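Local coordinates for protein choline dehydrogenase and related flavoproteins (Aspergillus oryzae, PDB 3Q9T) that oxidises formate as a flavoenzyme of the glucose-methanol-choline oxidoreductase family, carrying 8-formyl-FAD at its catalytic site, at residues H6-V10 with H573-Y577; G153-I157 with S209-F214; I163-F169 with G319-V325; M193-C199 with L353-P359; S278-T283 with I294-V300. All blocks are in the same frame, centred on the assembly; numbering follows the deposited sequence. Where two conformers were deposited one is given.

Contact 1: residues H6-V10 with H573-Y577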
# COMPACT_ATOMS: atom_id res chain seq x y z
N HIS A 6 17.37 39.39 14.50
CA HIS A 6 16.46 39.25 15.64
C HIS A 6 15.08 39.82 15.29
O HIS A 6 14.98 40.81 14.57
CB HIS A 6 17.01 39.98 16.86
CG HIS A 6 18.11 39.26 17.57
ND1 HIS A 6 18.05 38.93 18.90
CD2 HIS A 6 19.31 38.81 17.12
CE1 HIS A 6 19.15 38.28 19.25
NE2 HIS A 6 19.93 38.20 18.18
N PHE A 7 14.03 39.19 15.79
CA PHE A 7 12.69 39.71 15.61
C PHE A 7 11.98 39.47 16.93
O PHE A 7 12.34 38.54 17.65
CB PHE A 7 11.96 38.97 14.49
CG PHE A 7 12.66 39.05 13.16
CD1 PHE A 7 12.24 39.95 12.19
CD2 PHE A 7 13.73 38.22 12.86
CE1 PHE A 7 12.88 40.04 10.95
CE2 PHE A 7 14.38 38.30 11.63
CZ PHE A 7 13.95 39.21 10.68
N ASP A 8 10.99 40.30 17.25
CA ASP A 8 10.15 40.06 18.43
C ASP A 8 9.53 38.66 18.40
O ASP A 8 9.58 37.92 19.40
CB ASP A 8 9.02 41.09 18.55
CG ASP A 8 9.47 42.38 19.24
OD1 ASP A 8 10.63 42.45 19.70
OD2 ASP A 8 8.65 43.31 19.35
N PHE A 9 8.94 38.30 17.26
CA PHE A 9 8.29 37.00 17.13
C PHE A 9 8.69 36.30 15.85
O PHE A 9 8.70 36.91 14.77
CB PHE A 9 6.76 37.14 17.16
CG PHE A 9 6.24 37.66 18.46
CD1 PHE A 9 6.23 36.86 19.59
CD2 PHE A 9 5.77 38.96 18.56
CE1 PHE A 9 5.74 37.34 20.78
CE2 PHE A 9 5.28 39.45 19.76
CZ PHE A 9 5.28 38.65 20.87
N VAL A 10 9.02 35.02 15.98
CA VAL A 10 9.33 34.20 14.81
C VAL A 10 8.24 33.15 14.64
O VAL A 10 7.97 32.39 15.56
CB VAL A 10 10.70 33.52 14.95
CG1 VAL A 10 10.94 32.55 13.82
CG2 VAL A 10 11.83 34.57 15.02
N HIS A 573 2.36 39.87 26.67
CA HIS A 573 3.29 40.98 26.44
C HIS A 573 2.63 42.36 26.54
O HIS A 573 2.48 43.09 25.54
CB HIS A 573 4.04 40.77 25.13
CG HIS A 573 4.79 39.48 25.08
ND1 HIS A 573 6.11 39.38 25.47
CD2 HIS A 573 4.40 38.23 24.75
CE1 HIS A 573 6.50 38.12 25.35
NE2 HIS A 573 5.48 37.40 24.92
N LYS A 574 2.25 42.71 27.76
CA LYS A 574 1.59 43.98 28.06
C LYS A 574 2.31 45.17 27.44
O LYS A 574 1.67 46.05 26.85
CB LYS A 574 1.50 44.19 29.57
CG LYS A 574 0.18 43.79 30.20
CD LYS A 574 -0.17 42.34 29.92
CE LYS A 574 -1.27 41.87 30.86
NZ LYS A 574 -0.88 42.08 32.29
N ASP A 575 3.63 45.20 27.58
CA ASP A 575 4.39 46.34 27.09
C ASP A 575 4.24 46.54 25.58
O ASP A 575 4.49 47.62 25.06
CB ASP A 575 5.87 46.23 27.50
CG ASP A 575 6.61 45.15 26.75
OD1 ASP A 575 7.79 45.37 26.39
OD2 ASP A 575 6.00 44.08 26.51
N LEU A 576 3.83 45.49 24.87
CA LEU A 576 3.67 45.60 23.41
C LEU A 576 2.21 45.76 22.98
O LEU A 576 1.95 46.33 21.94
CB LEU A 576 4.31 44.41 22.67
CG LEU A 576 5.84 44.27 22.75
CD1 LEU A 576 6.33 43.09 21.92
CD2 LEU A 576 6.54 45.55 22.33
N TYR A 577 1.28 45.24 23.78
CA TYR A 577 -0.13 45.25 23.37
C TYR A 577 -1.10 45.98 24.33
O TYR A 577 -2.22 46.29 23.94
CB TYR A 577 -0.61 43.82 23.05
CG TYR A 577 0.20 43.23 21.92
CD1 TYR A 577 1.21 42.31 22.17
CD2 TYR A 577 -0.00 43.65 20.61
CE1 TYR A 577 1.97 41.79 21.14
CE2 TYR A 577 0.74 43.14 19.58
CZ TYR A 577 1.73 42.22 19.84
OH TYR A 577 2.48 41.72 18.80
OXT TYR A 577 -0.80 46.28 25.48
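His573 O accepts two backbone amides, Leu576 N at 2.8 Å and Tyr577 N at 3.0 Å, and so curls the chain terminus into a compact turn whose side chains meet Asp8 and Phe9. The partner is the start of the FAD-binding fold: strand 9-12 is the middle strand of its five-stranded parallel sheet and probably leads into the Rossmann-type glycine loop, while His573 leaves helix 555-572, the last helix of the chain. The chain turns a corner at Asp8, and beyond it Phe9 points its side chain at the C-terminal turn. With CG anti to the carbonyl carbon (chi1 -64°), the phenyl ring presents its far end to His573 in a T-shaped stack. The planes stand at 85° and the centroids are 5.5 Å apart, the phenyl edge being directed at the imidazole face. Phe9 CZ makes the nearest approach, 4.0 Å from His573 CD2 and toward the rim of the imidazole. Both imidazole nitrogens are engaged elsewhere, NE2 with Glu261 and ND1 with Arg260, which should fix the rotation of the ring and hold this face toward Phe9. Another part of the phenyl rim serves Tyr577: the two side chains slide past each other in opposite directions, and Phe9 CE2 lies 3.7 Å from Tyr577 OH, near the plane of the tyrosine ring. That hydroxyl is bonded to Leu25 O, at the end of helix 16-25. Leu576 comes in against Asp8 from the opposite direction, and its CD1 methyl rests 3.5 Å from Asp8 OD2.

Contact 2: residues G153-I157 with S209-F214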
# COMPACT_ATOMS: atom_id res chain seq x y z
N GLY A 153 -12.53 39.50 9.90
CA GLY A 153 -11.18 39.10 9.57
C GLY A 153 -10.84 39.16 8.09
O GLY A 153 -11.72 39.34 7.25
N PRO A 154 -9.55 38.98 7.75
CA PRO A 154 -9.07 39.17 6.38
C PRO A 154 -9.30 37.95 5.48
O PRO A 154 -8.77 37.93 4.38
CB PRO A 154 -7.58 39.41 6.58
CG PRO A 154 -7.25 38.49 7.75
CD PRO A 154 -8.47 38.53 8.65
N ILE A 155 -10.08 36.97 5.94
CA ILE A 155 -10.42 35.83 5.08
C ILE A 155 -11.87 35.88 4.62
O ILE A 155 -12.77 35.51 5.37
CB ILE A 155 -10.15 34.50 5.79
CG1 ILE A 155 -8.65 34.35 6.02
CG2 ILE A 155 -10.68 33.33 4.95
CD1 ILE A 155 -8.36 33.98 7.39
N PRO A 156 -12.09 36.34 3.37
CA PRO A 156 -13.45 36.46 2.84
C PRO A 156 -14.11 35.09 2.69
O PRO A 156 -13.52 34.17 2.11
CB PRO A 156 -13.23 37.11 1.47
CG PRO A 156 -11.83 37.72 1.55
CD PRO A 156 -11.08 36.78 2.39
N ILE A 157 -15.30 34.95 3.25
CA ILE A 157 -16.06 33.71 3.18
C ILE A 157 -17.48 34.01 2.74
O ILE A 157 -18.02 35.10 3.00
CB ILE A 157 -16.17 33.03 4.56
CG1 ILE A 157 -17.15 33.80 5.45
CG2 ILE A 157 -14.80 32.86 5.20
CD1 ILE A 157 -17.68 33.02 6.63
N SER A 209 -9.54 32.20 -0.71
CA SER A 209 -9.15 32.96 0.47
C SER A 209 -8.21 32.13 1.33
O SER A 209 -8.66 31.30 2.12
CB SER A 209 -10.38 33.34 1.32
OG SER A 209 -11.38 33.96 0.53
N GLY A 210 -6.91 32.35 1.15
CA GLY A 210 -5.88 31.67 1.91
C GLY A 210 -5.33 32.49 3.06
O GLY A 210 -5.53 33.71 3.12
N SER A 211 -4.62 31.83 3.97
CA SER A 211 -4.08 32.48 5.16
C SER A 211 -3.02 33.54 4.82
O SER A 211 -2.71 34.40 5.64
CB SER A 211 -3.53 31.43 6.14
OG SER A 211 -2.24 30.96 5.76
N PHE A 212 -2.49 33.48 3.60
CA PHE A 212 -1.54 34.50 3.13
C PHE A 212 -2.16 35.90 3.11
O PHE A 212 -1.44 36.91 3.07
CB PHE A 212 -1.01 34.15 1.74
CG PHE A 212 -2.09 33.78 0.76
CD1 PHE A 212 -2.27 32.45 0.38
CD2 PHE A 212 -2.93 34.75 0.23
CE1 PHE A 212 -3.26 32.11 -0.53
CE2 PHE A 212 -3.94 34.40 -0.66
CZ PHE A 212 -4.10 33.09 -1.05
N LEU A 213 -3.48 35.95 3.13
CA LEU A 213 -4.24 37.20 3.21
C LEU A 213 -4.03 37.93 4.54
O LEU A 213 -4.36 39.12 4.66
CB LEU A 213 -5.73 36.87 3.04
CG LEU A 213 -6.46 37.19 1.73
CD1 LEU A 213 -5.53 37.34 0.54
CD2 LEU A 213 -7.57 36.18 1.46
N PHE A 214 -3.55 37.21 5.56
CA PHE A 214 -3.27 37.79 6.86
C PHE A 214 -1.96 38.59 6.90
O PHE A 214 -1.79 39.47 7.75
CB PHE A 214 -3.11 36.67 7.90
CG PHE A 214 -4.33 36.43 8.73
CD1 PHE A 214 -4.61 37.26 9.82
CD2 PHE A 214 -5.17 35.36 8.47
CE1 PHE A 214 -5.73 37.03 10.62
CE2 PHE A 214 -6.29 35.13 9.27
CZ PHE A 214 -6.57 35.96 10.34
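Ser209 holds OG anti to its carbonyl carbon, beside its own backbone N (chi1 -52°), and this rotation carries the hydroxyl to Pro156 O, to which it donates a 2.7 Å hydrogen bond in the carbonyl plane, on a lone pair. Phe214 adopts a less usual first torsion, chi1 -100°, off the staggered positions, and its ring thereby reaches Pro154. Pro154 CG sits 3.4 Å from the ring centroid, only 7° off the normal, a well-centred CH-pi contact; Pro154 CD lies over the same ring nearer its far end, 3.6 Å from Phe214 CZ. At the rim of that ring Ser211 O lies in its plane, the same oxygen that accepts Phe214 N. The contact packs strand 155-159 of the large mixed sheet against the connection that runs from strand 207-208 of that same sheet to strand 221-224, an outer strand of the parallel FAD-binding sheet. On the FAD side, Ser211 OG bonds to Gly15 O and Asn19, within and just beyond the probable Rossmann-type glycine loop, and Tyr559 of helix 555-572 packs on both Ile155 and Phe214. Between the serine bond and the CH-pi contact, Ile155 turns its CG2 branch to Ser209, reaching CB at 3.6 Å, while CG1 leads off toward Phe214. Leu213 lies against Pro154 and Pro156: its CB is 3.5 Å from Pro154 O, and its CD2 methyl meets Pro156 CD at 3.7 Å, against the same proline carbon that Ser209 OG borders.

Contact 3: residues I163-F169 with G319-V325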
# COMPACT_ATOMS: atom_id res chain seq x y z
N ILE A 163 -23.44 27.46 -8.73
CA ILE A 163 -23.39 27.26 -10.18
C ILE A 163 -24.81 27.14 -10.75
O ILE A 163 -25.56 26.25 -10.34
CB ILE A 163 -22.66 25.94 -10.52
CG1 ILE A 163 -21.24 25.95 -9.96
CG2 ILE A 163 -22.63 25.72 -12.04
CD1 ILE A 163 -20.48 24.64 -10.17
N ASP A 164 -25.18 28.00 -11.71
CA ASP A 164 -26.55 27.98 -12.25
C ASP A 164 -27.00 26.62 -12.81
O ASP A 164 -28.08 26.13 -12.49
CB ASP A 164 -26.76 29.08 -13.29
CG ASP A 164 -26.87 30.47 -12.66
OD1 ASP A 164 -26.61 31.47 -13.36
OD2 ASP A 164 -27.20 30.55 -11.46
N GLU A 165 -26.16 26.02 -13.65
CA GLU A 165 -26.44 24.73 -14.27
C GLU A 165 -26.67 23.62 -13.24
O GLU A 165 -27.32 22.62 -13.55
CB GLU A 165 -25.29 24.36 -15.19
CG GLU A 165 -25.40 23.00 -15.83
CD GLU A 165 -24.30 22.75 -16.85
OE1 GLU A 165 -23.36 23.57 -16.92
OE2 GLU A 165 -24.39 21.74 -17.59
N MET A 166 -26.15 23.79 -12.03
CA MET A 166 -26.32 22.77 -10.99
C MET A 166 -27.58 22.93 -10.14
O MET A 166 -27.82 22.12 -9.24
CB MET A 166 -25.10 22.71 -10.07
CG MET A 166 -23.86 22.09 -10.69
SD MET A 166 -24.09 20.42 -11.34
CE MET A 166 -24.29 20.76 -13.10
N ALA A 167 -28.38 23.96 -10.42
CA ALA A 167 -29.64 24.16 -9.68
C ALA A 167 -30.58 22.93 -9.67
O ALA A 167 -31.07 22.54 -8.61
CB ALA A 167 -30.38 25.44 -10.17
N PRO A 168 -30.83 22.33 -10.84
CA PRO A 168 -31.62 21.09 -10.90
C PRO A 168 -31.03 19.95 -10.03
O PRO A 168 -31.77 19.21 -9.38
CB PRO A 168 -31.56 20.70 -12.38
CG PRO A 168 -31.40 22.01 -13.10
CD PRO A 168 -30.48 22.82 -12.20
N PHE A 169 -29.71 19.85 -10.04
CA PHE A 169 -29.00 18.90 -9.17
C PHE A 169 -29.28 19.21 -7.70
O PHE A 169 -29.76 18.35 -6.95
CB PHE A 169 -27.50 18.96 -9.50
CG PHE A 169 -26.61 18.32 -8.48
CD1 PHE A 169 -26.15 19.04 -7.39
CD2 PHE A 169 -26.20 16.99 -8.63
CE1 PHE A 169 -25.31 18.45 -6.46
CE2 PHE A 169 -25.35 16.40 -7.69
CZ PHE A 169 -24.90 17.13 -6.61
N GLY A 319 -25.79 16.79 -17.65
CA GLY A 319 -26.22 18.08 -17.14
C GLY A 319 -26.45 18.10 -15.64
O GLY A 319 -26.95 19.09 -15.10
N PHE A 320 -26.09 17.02 -14.96
CA PHE A 320 -26.23 16.96 -13.50
C PHE A 320 -24.89 16.82 -12.79
O PHE A 320 -24.81 16.49 -11.61
CB PHE A 320 -27.26 15.90 -13.09
CG PHE A 320 -28.67 16.27 -13.44
CD1 PHE A 320 -29.46 16.97 -12.54
CD2 PHE A 320 -29.18 15.98 -14.70
CE1 PHE A 320 -30.75 17.34 -12.87
CE2 PHE A 320 -30.47 16.35 -15.04
CZ PHE A 320 -31.26 17.03 -14.12
N GLY A 321 -23.82 17.11 -13.52
CA GLY A 321 -22.51 17.24 -12.94
C GLY A 321 -21.72 18.15 -13.86
O GLY A 321 -22.18 18.45 -14.95
N MET A 322 -20.53 18.56 -13.44
CA MET A 322 -19.78 19.57 -14.16
C MET A 322 -18.66 19.03 -15.04
O MET A 322 -17.90 19.80 -15.63
CB MET A 322 -19.22 20.57 -13.15
CG MET A 322 -20.33 21.31 -12.40
SD MET A 322 -21.28 22.32 -13.54
CE MET A 322 -19.99 23.33 -14.29
N ASP A 323 -18.56 17.71 -15.13
CA ASP A 323 -17.48 17.07 -15.88
C ASP A 323 -17.31 17.64 -17.29
O ASP A 323 -16.18 17.90 -17.74
CB ASP A 323 -17.71 15.55 -15.97
CG ASP A 323 -17.93 14.91 -14.61
OD1 ASP A 323 -18.82 15.37 -13.86
OD2 ASP A 323 -17.20 13.95 -14.28
N ASP A 324 -18.42 17.83 -17.99
CA ASP A 324 -18.34 18.21 -19.40
C ASP A 324 -17.94 19.68 -19.58
O ASP A 324 -17.57 20.10 -20.67
CB ASP A 324 -19.67 17.94 -20.12
CG ASP A 324 -19.46 17.51 -21.56
OD1 ASP A 324 -18.61 16.61 -21.80
OD2 ASP A 324 -20.14 18.06 -22.45
N VAL A 325 -18.01 20.44 -18.50
CA VAL A 325 -17.68 21.85 -18.55
C VAL A 325 -16.27 22.09 -18.03
O VAL A 325 -15.50 22.83 -18.65
CB VAL A 325 -18.66 22.68 -17.72
CG1 VAL A 325 -18.31 24.15 -17.83
CG2 VAL A 325 -20.11 22.40 -18.15
O HOH W 1 -28.30 20.14 -12.48
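Met166 and Met322 cross at an angle, each chain bent back at both chi2 and chi3, so that the terminal methyl of one comes over the sulfur of the other: Met166 CE lies 3.4 Å from Met322 SD. The Met166 methyl also borders Gly321 O, at 3.6 Å. From another direction Ile163 meets Met322 tip to tip, its CG2 4.0 Å from SD. Glu165 stretches out fully, CG anti to the backbone N (chi1 176°), and brings OE1 to 3.7 Å from Val325 CG2, the two side chains approaching from opposite directions. These side chains join the entry of helix 167-179 to the entry of the short helix 323-327, across the chain's centre from the C-terminus. Ile163 N also binds Glu354 of strand 353-358, tying this corner to the large mixed sheet. Around the first turn of helix 167-179 the Phe320 ring slides in beside the backbone: Pro168 CB sits obliquely to it, 3.5 Å from CE1, and Phe169 CA lies at its edge, in plane. The chi1 of Phe169, 165°, brings its own ring obliquely against Phe320 O, nearest at CD2. One water links the two backbones, donating to Glu165 O (2.9 Å) and Gly319 O (3.1 Å) while accepting from Phe169 N (2.8 Å), and it thus stands between a carbonyl and the amide four residues on.

Contact 4: residues M193-C199 with L353-P359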
# COMPACT_ATOMS: atom_id res chain seq x y z
N MET A 193 -25.68 20.86 14.23
CA MET A 193 -25.39 20.65 12.81
C MET A 193 -26.17 19.51 12.13
O MET A 193 -25.79 19.07 11.05
CB MET A 193 -23.88 20.50 12.59
CG MET A 193 -23.19 19.52 13.55
SD MET A 193 -21.38 19.70 13.52
CE MET A 193 -21.06 19.57 11.77
N ASP A 194 -27.27 19.07 12.72
CA ASP A 194 -28.04 17.97 12.14
C ASP A 194 -28.79 18.34 10.84
O ASP A 194 -29.75 19.11 10.86
CB ASP A 194 -29.03 17.40 13.16
CG ASP A 194 -29.70 16.13 12.69
OD1 ASP A 194 -29.07 15.35 11.94
OD2 ASP A 194 -30.86 15.89 13.08
N GLY A 195 -28.35 17.79 9.71
CA GLY A 195 -29.06 17.99 8.46
C GLY A 195 -28.24 18.30 7.22
O GLY A 195 -27.01 18.34 7.25
N LEU A 196 -28.95 18.54 6.12
CA LEU A 196 -28.34 18.96 4.87
C LEU A 196 -28.30 20.49 4.81
O LEU A 196 -29.32 21.14 5.03
CB LEU A 196 -29.15 18.43 3.69
CG LEU A 196 -28.55 18.70 2.32
CD1 LEU A 196 -27.33 17.80 2.07
CD2 LEU A 196 -29.60 18.50 1.24
N THR A 197 -27.12 21.04 4.51
CA THR A 197 -26.91 22.48 4.57
C THR A 197 -26.27 23.04 3.30
O THR A 197 -25.60 22.31 2.56
CB THR A 197 -26.03 22.85 5.79
OG1 THR A 197 -26.09 24.27 6.03
CG2 THR A 197 -24.59 22.43 5.58
N HIS A 198 -26.48 24.33 3.05
CA HIS A 198 -25.73 25.03 2.02
C HIS A 198 -24.42 25.53 2.65
O HIS A 198 -24.44 26.48 3.46
CB HIS A 198 -26.52 26.21 1.45
CG HIS A 198 -27.62 25.81 0.51
ND1 HIS A 198 -28.91 25.55 0.93
CD2 HIS A 198 -27.62 25.64 -0.84
CE1 HIS A 198 -29.65 25.24 -0.11
NE2 HIS A 198 -28.89 25.27 -1.20
N CYS A 199 -23.31 24.90 2.30
CA CYS A 199 -22.03 25.16 2.97
C CYS A 199 -21.44 26.51 2.62
O CYS A 199 -21.67 27.05 1.53
CB CYS A 199 -21.00 24.06 2.66
SG CYS A 199 -20.61 23.86 0.92
N LEU A 353 -18.50 22.03 -4.41
CA LEU A 353 -19.22 21.40 -3.32
C LEU A 353 -20.18 22.46 -2.81
O LEU A 353 -19.73 23.50 -2.34
CB LEU A 353 -18.23 21.02 -2.22
CG LEU A 353 -18.54 19.85 -1.27
CD1 LEU A 353 -17.73 19.95 0.02
CD2 LEU A 353 -20.03 19.67 -0.98
N GLU A 354 -21.49 22.21 -2.87
CA GLU A 354 -22.48 23.25 -2.52
C GLU A 354 -23.46 22.81 -1.46
O GLU A 354 -23.97 23.64 -0.70
CB GLU A 354 -23.24 23.72 -3.76
CG GLU A 354 -22.33 24.33 -4.84
CD GLU A 354 -23.07 24.62 -6.13
OE1 GLU A 354 -24.11 23.96 -6.35
OE2 GLU A 354 -22.61 25.51 -6.90
N LEU A 355 -23.76 21.51 -1.45
CA LEU A 355 -24.59 20.91 -0.44
C LEU A 355 -23.78 19.88 0.34
O LEU A 355 -23.07 19.05 -0.25
CB LEU A 355 -25.82 20.24 -1.06
CG LEU A 355 -26.85 21.22 -1.62
CD1 LEU A 355 -27.76 20.55 -2.63
CD2 LEU A 355 -27.66 21.87 -0.48
N VAL A 356 -23.92 19.94 1.65
CA VAL A 356 -23.18 19.08 2.55
C VAL A 356 -24.12 18.55 3.63
O VAL A 356 -24.92 19.32 4.20
CB VAL A 356 -22.01 19.86 3.23
CG1 VAL A 356 -21.39 19.04 4.35
CG2 VAL A 356 -20.97 20.28 2.20
N GLY A 357 -24.03 17.25 3.92
CA GLY A 357 -24.92 16.62 4.88
C GLY A 357 -24.27 16.14 6.18
O GLY A 357 -23.19 15.54 6.17
N PHE A 358 -24.94 16.39 7.29
CA PHE A 358 -24.42 15.94 8.59
C PHE A 358 -25.43 15.06 9.33
O PHE A 358 -26.07 15.50 10.28
CB PHE A 358 -24.01 17.15 9.44
CG PHE A 358 -22.90 17.98 8.83
CD1 PHE A 358 -23.19 19.12 8.11
CD2 PHE A 358 -21.57 17.59 8.95
CE1 PHE A 358 -22.16 19.88 7.55
CE2 PHE A 358 -20.55 18.34 8.41
CZ PHE A 358 -20.85 19.48 7.70
N PRO A 359 -25.56 13.81 8.90
CA PRO A 359 -26.59 12.94 9.45
C PRO A 359 -26.08 12.09 10.61
O PRO A 359 -24.88 11.95 10.79
CB PRO A 359 -26.90 12.01 8.29
CG PRO A 359 -25.56 11.83 7.64
CD PRO A 359 -24.90 13.20 7.73
O HOH W 2 -26.37 14.85 12.80
O HOH W 3 -23.68 26.25 -0.33
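Thr197 and Val356 form the central hydrogen-bonded pair of an antiparallel ladder, strand 195-198 against strand 353-358, in the large mixed sheet beside the flavin domain. Thr197 N reaches Val356 O at 2.8 Å and Val356 N returns to Thr197 O; Gly195 and Phe358 form the next such pair, and Cys199 N gives a weak bond to Glu354 O. In the non-hydrogen-bonded pairs, CA-H groups of Leu196, Gly357, His198 and Leu355 point at carbonyl oxygens.

Aromatic contacts occupy both faces. On that of Leu196 and His198, the CD2 methyl of Leu355 stands over the centre of the imidazole, 3.8 Å from its centroid; Glu186 holds His198 ND1. On the face of Thr197 and Phe358, Met193 CE lies over the phenyl ring toward its rim, 3.5 Å from Phe358 CD2, a CH-pi and Met-aromatic contact with SD higher above the same face, while Thr197 CG2 comes in at the ring edge.

Two waters bridge the ends. One donates to Asp194 OD1 and Phe358 O; the other donates to Cys199 O and Glu354 O. Leu353 and Cys199 pack on Thr100, an FAD-binding residue, placing this end beside the flavin pocket. Cys199 SG (chi1 59°) lies 3.4 Å from Leu353 O.

Contact 5: residues S278-T283 with I294-V300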
# COMPACT_ATOMS: atom_id res chain seq x y z
N SER A 278 14.73 18.79 17.62
CA SER A 278 15.21 19.86 18.48
C SER A 278 15.40 19.38 19.91
O SER A 278 15.70 20.17 20.80
CB SER A 278 14.25 21.04 18.45
OG SER A 278 14.13 21.55 17.14
N GLY A 279 15.20 18.08 20.13
CA GLY A 279 15.39 17.50 21.45
C GLY A 279 14.15 17.43 22.32
O GLY A 279 14.25 17.22 23.53
N ILE A 280 12.98 17.59 21.73
CA ILE A 280 11.75 17.54 22.52
C ILE A 280 10.83 16.46 21.98
O ILE A 280 10.26 16.62 20.91
CB ILE A 280 10.98 18.88 22.47
CG1 ILE A 280 11.89 20.04 22.89
CG2 ILE A 280 9.74 18.81 23.36
CD1 ILE A 280 11.49 21.37 22.31
N GLY A 281 10.68 15.38 22.73
CA GLY A 281 9.86 14.26 22.31
C GLY A 281 10.12 13.05 23.16
O GLY A 281 10.73 13.15 24.23
N PRO A 282 9.66 11.88 22.71
CA PRO A 282 9.82 10.65 23.50
C PRO A 282 11.28 10.24 23.50
O PRO A 282 11.85 10.04 22.42
CB PRO A 282 8.96 9.60 22.75
CG PRO A 282 8.12 10.40 21.78
CD PRO A 282 8.92 11.65 21.46
N THR A 283 11.87 10.10 24.68
CA THR A 283 13.32 10.01 24.82
C THR A 283 13.89 8.79 24.08
O THR A 283 14.94 8.88 23.44
CB THR A 283 13.76 10.04 26.31
OG1 THR A 283 15.18 10.19 26.40
CG2 THR A 283 13.31 8.78 27.04
N ILE A 294 16.23 16.86 25.44
CA ILE A 294 16.20 18.03 26.29
C ILE A 294 14.98 17.94 27.19
O ILE A 294 15.07 18.16 28.39
CB ILE A 294 16.18 19.31 25.48
CG1 ILE A 294 17.51 19.46 24.73
CG2 ILE A 294 15.92 20.50 26.40
CD1 ILE A 294 17.54 20.60 23.76
N VAL A 295 13.84 17.58 26.60
CA VAL A 295 12.63 17.34 27.37
C VAL A 295 12.01 16.02 26.96
O VAL A 295 11.69 15.82 25.80
CB VAL A 295 11.58 18.47 27.14
CG1 VAL A 295 10.25 18.13 27.82
CG2 VAL A 295 12.12 19.81 27.62
N ASP A 296 11.84 15.10 27.90
CA ASP A 296 11.16 13.85 27.59
C ASP A 296 9.65 14.12 27.51
O ASP A 296 8.96 14.14 28.53
CB ASP A 296 11.50 12.77 28.62
CG ASP A 296 10.87 11.42 28.28
OD1 ASP A 296 10.68 10.59 29.20
OD2 ASP A 296 10.55 11.18 27.10
N SER A 297 9.16 14.36 26.29
CA SER A 297 7.76 14.69 26.06
C SER A 297 7.11 13.55 25.28
O SER A 297 7.11 13.53 24.05
CB SER A 297 7.66 16.02 25.30
OG SER A 297 6.34 16.51 25.29
N ARG A 298 6.54 12.60 26.02
CA ARG A 298 6.03 11.34 25.47
C ARG A 298 4.99 11.50 24.36
O ARG A 298 4.84 10.63 23.51
CB ARG A 298 5.40 10.48 26.57
CG ARG A 298 6.30 10.16 27.76
CD ARG A 298 5.81 8.90 28.49
NE ARG A 298 4.98 9.13 29.68
CZ ARG A 298 4.09 10.12 29.84
NH1 ARG A 298 3.88 11.02 28.90
NH2 ARG A 298 3.41 10.20 30.96
N HIS A 299 4.25 12.60 24.40
CA HIS A 299 3.10 12.75 23.52
C HIS A 299 3.44 13.34 22.15
O HIS A 299 2.58 13.43 21.28
CB HIS A 299 1.99 13.56 24.22
CG HIS A 299 1.25 12.79 25.26
ND1 HIS A 299 0.19 11.96 24.96
CD2 HIS A 299 1.42 12.70 26.60
CE1 HIS A 299 -0.26 11.39 26.07
NE2 HIS A 299 0.47 11.83 27.08
N VAL A 300 4.69 13.76 21.97
CA VAL A 300 5.07 14.42 20.72
C VAL A 300 4.99 13.45 19.54
O VAL A 300 5.64 12.40 19.54
CB VAL A 300 6.49 15.02 20.81
CG1 VAL A 300 6.92 15.54 19.42
CG2 VAL A 300 6.54 16.14 21.85
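Backbone hydrogen bonds make most of the link between Gly279-Gly281 and Ile294-Ser297. Gly279 O takes two amides at once: Ile294 N at 2.8 Å, in the carbonyl plane and on a lone pair, and Val295 N at 3.1 Å, tilted slightly from that plane. Gly281 N then gives its hydrogen to Val295 O almost straight down the carbonyl bond (177° at the oxygen), and Gly281 O receives Ser297 N at 2.9 Å from well above its plane. The Gly279 end is tightly shaped, because this residue closes helix 267-277 in a Schellman motif at positive phi.

A single side-chain bond reaches across. Asp296 holds CG anti to its backbone N (chi1 -177°), which swings the carboxylate to the first turn of helix 283-287; there OD2 accepts Thr283 N at 3.0 Å from above the carboxylate plane, and the partial positive charge at the N-terminal end of this helix would probably favour the ionised acid. Thr283 CB and CG2 lie against the same carboxylate, while its OG1 pairs with Thr293.

Apolar contacts complete the link. On the face shared by Ile280 and Val295, the Ile280 CG2 branch meets Val295 CB at 4.2 Å and also Ser297 CB at 4.0 Å. At the end of the type I turn Ser297-Val300, Val300 packs its CB 3.8 Å from Gly281 CA, with Pro282 CD close beside it; Met276 of helix 267-277 lies against both Val300 and Pro282.

Two short parallel strands, 280-281 and 295-296, joined through helix 283-287, make this a small beta-alpha-beta crossover at the periphery of the FAD-binding domain.

Overall arrangement
Contacts 3 and 4 are buried and touch each other. Contact 1 is a surface contact, contacts 2 and 5 partly buried. Contacts 2 and 4 reach the same large mixed sheet through its neighbouring strands 155-159 and 195-204, while contacts 1 and 5 lie across the chain's centre from 3 and 4. Chemistry follows place: regular backbone bonding dominates the strand pairs of contacts 4 and 5, antiparallel in one and parallel in the other, whereas side-chain packing carries contacts 1 and 3, through aromatic rings and paired methionines respectively. Contact 2 relies on one serine bond and a proline-on-phenylalanine CH-pi contact.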